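Local coordinates for 6-phosphogluconate dehydrogenase, NAD-binding (Mycolicibacterium smegmatis MC2 155, PDB 6SMT), which binds NADPH and probably uses it to reduce imines to amines of S configuration, as an imine reductase of the HIBADH-related family, at residues R27-A32 with D157-L162. Residues are numbered along the deposited sequence; the frame is centred on the assembly and turned at random.
Sequences RALLDA and DTLGQL
A28 and L29 of helix 20-31, with A32 just beyond, meet just two side chains from the turn after helix 146-156, T158 and L159, and the meeting is almost wholly one of methyl groups. L159 reaches across with a single branch: its CD2 lies 4.0 Å from A28 CB and 3.9 Å from L29 CD2, so the methyl settles between two successive helix residues. Its chi1 of -62° sets CG anti to the carbonyl carbon, and CD1 continues the extended chain while CD2 turns off it toward the helix, although CB does not head there. L29 answers in kind. Its CD2 meets T158 OG1 at 3.7 Å as well as L159 CD2, and L29 also packs on V13 and V15 of strand 12-16 and V36 of strand 35-39. The two leucines pass each other at a slant; L29 and T158 cross nearly at a right angle.

Further along, A32 and T158 point their CB atoms at each other, and A32 CB sits 3.6 Å from T158 CG2. The threonine's chi1 of 68° places OG1 between its own N and carbonyl carbon, and the hydroxyl is hydrogen-bonded to V155 O in the last turn of helix 146-156. That bond would fix the rotation of the side chain and hold CG2 against A32, at the more open end of the contact; A28, L29 and L159 are buried. H34, touched by both L29 and T158, borders the patch.

Here the first helix of a Rossmann-type domain, starting just after NADPH-binding G19 in what looks like a GxGxxG motif, packs by alanine and leucine methyls and the T158 side chain against the turn leading into edge strand 161-164, the side chain of L159 about 11 Å from the bound NADPH.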
loop_
_atom_site.group_PDB
_atom_site.type_symbol
_atom_site.label_atom_id
_atom_site.label_comp_id
_atom_site.label_asym_id
_atom_site.label_seq_id
_atom_site.Cartn_x
_atom_site.Cartn_y
_atom_site.Cartn_z
ATOM N N ARG B 27 -4.483 17.067 23.753
ATOM C CA ARG B 27 -3.862 18.349 23.337
ATOM C C ARG B 27 -4.763 19.078 22.385
ATOM O O ARG B 27 -4.912 20.305 22.462
ATOM C CB ARG B 27 -2.506 18.154 22.668
ATOM C CG ARG B 27 -1.419 17.714 23.631
ATOM C CD ARG B 27 -0.051 17.773 22.921
ATOM N NE ARG B 27 0.085 17.014 21.667
ATOM C CZ ARG B 27 0.424 15.714 21.603
ATOM N NH1 ARG B 27 0.582 15.021 22.709
ATOM N NH2 ARG B 27 0.436 15.120 20.441
ATOM N N ALA B 28 -5.380 18.404 21.431
ATOM C CA ALA B 28 -6.224 19.112 20.457
ATOM C C ALA B 28 -7.432 19.711 21.182
ATOM O O ALA B 28 -7.876 20.847 20.783
ATOM C CB ALA B 28 -6.660 18.166 19.351
ATOM N N LEU B 29 -8.064 18.999 22.112
ATOM C CA LEU B 29 -9.250 19.485 22.813
ATOM C C LEU B 29 -8.814 20.666 23.701
ATOM O O LEU B 29 -9.576 21.675 23.740
ATOM C CB LEU B 29 -9.859 18.372 23.644
ATOM C CG LEU B 29 -10.435 17.223 22.812
ATOM C CD1 LEU B 29 -10.610 16.016 23.704
ATOM C CD2 LEU B 29 -11.712 17.660 22.085
ATOM N N LEU B 30 -7.644 20.586 24.313
ATOM C CA LEU B 30 -7.187 21.740 25.134
ATOM C C LEU B 30 -6.889 22.922 24.242
ATOM O O LEU B 30 -7.223 24.104 24.636
ATOM C CB LEU B 30 -5.946 21.352 25.923
ATOM C CG LEU B 30 -6.154 20.455 27.119
ATOM C CD1 LEU B 30 -4.786 19.898 27.556
ATOM C CD2 LEU B 30 -6.792 21.205 28.271
ATOM N N ASP B 31 -6.271 22.689 23.107
ATOM C CA ASP B 31 -5.919 23.810 22.226
ATOM C C ASP B 31 -7.182 24.480 21.724
ATOM O O ASP B 31 -7.068 25.736 21.496
ATOM C CB ASP B 31 -5.129 23.285 21.046
ATOM C CG ASP B 31 -3.746 22.851 21.302
ATOM O OD1 ASP B 31 -3.182 23.110 22.397
ATOM O OD2 ASP B 31 -3.139 22.232 20.335
ATOM N N ALA B 32 -8.335 23.821 21.646
ATOM C CA ALA B 32 -9.656 24.324 21.169
ATOM C C ALA B 32 -10.343 25.132 22.278
ATOM O O ALA B 32 -11.490 25.611 22.049
ATOM C CB ALA B 32 -10.556 23.219 20.682
ATOM N N ASP B 157 -15.558 18.198 16.029
ATOM C CA ASP B 157 -14.972 18.810 14.808
ATOM C C ASP B 157 -13.611 19.434 15.073
ATOM O O ASP B 157 -12.870 19.556 14.108
ATOM C CB ASP B 157 -15.850 19.965 14.328
ATOM C CG ASP B 157 -16.988 19.592 13.406
ATOM O OD1 ASP B 157 -16.858 18.556 12.697
ATOM O OD2 ASP B 157 -18.019 20.318 13.423
ATOM N N THR B 158 -13.250 19.691 16.346
ATOM C CA THR B 158 -11.922 20.218 16.655
ATOM C C THR B 158 -10.864 19.116 16.450
ATOM O O THR B 158 -9.698 19.459 16.338
ATOM C CB THR B 158 -11.841 20.773 18.088
ATOM O OG1 THR B 158 -11.952 19.754 19.060
ATOM C CG2 THR B 158 -12.962 21.718 18.425
ATOM N N LEU B 159 -11.255 17.846 16.323
ATOM C CA LEU B 159 -10.218 16.783 16.223
ATOM C C LEU B 159 -9.824 16.521 14.777
ATOM O O LEU B 159 -8.712 16.007 14.518
ATOM C CB LEU B 159 -10.809 15.515 16.814
ATOM C CG LEU B 159 -11.207 15.550 18.283
ATOM C CD1 LEU B 159 -11.910 14.281 18.637
ATOM C CD2 LEU B 159 -9.932 15.896 19.092
ATOM N N GLY B 160 -10.705 16.832 13.831
ATOM C CA GLY B 160 -10.465 16.396 12.448
ATOM C C GLY B 160 -11.724 16.405 11.610
ATOM O O GLY B 160 -12.762 16.894 12.058
ATOM N N GLN B 161 -11.639 15.956 10.392
ATOM C CA GLN B 161 -12.790 15.731 9.535
ATOM C C GLN B 161 -13.549 14.500 10.012
ATOM O O GLN B 161 -12.897 13.501 10.387
ATOM C CB GLN B 161 -12.400 15.524 8.065
ATOM C CG GLN B 161 -11.626 16.733 7.559
ATOM C CD GLN B 161 -11.629 16.888 6.066
ATOM O OE1 GLN B 161 -12.703 16.921 5.446
ATOM N NE2 GLN B 161 -10.439 17.099 5.528
ATOM N N LEU B 162 -14.841 14.666 10.199
ATOM C CA LEU B 162 -15.695 13.617 10.764
ATOM C C LEU B 162 -16.614 13.026 9.731
ATOM O O LEU B 162 -17.128 13.727 8.805
ATOM C CB LEU B 162 -16.518 14.217 11.902
ATOM C CG LEU B 162 -15.826 15.129 12.886
ATOM C CD1 LEU B 162 -16.885 15.598 13.866
ATOM C CD2 LEU B 162 -14.647 14.489 13.567
#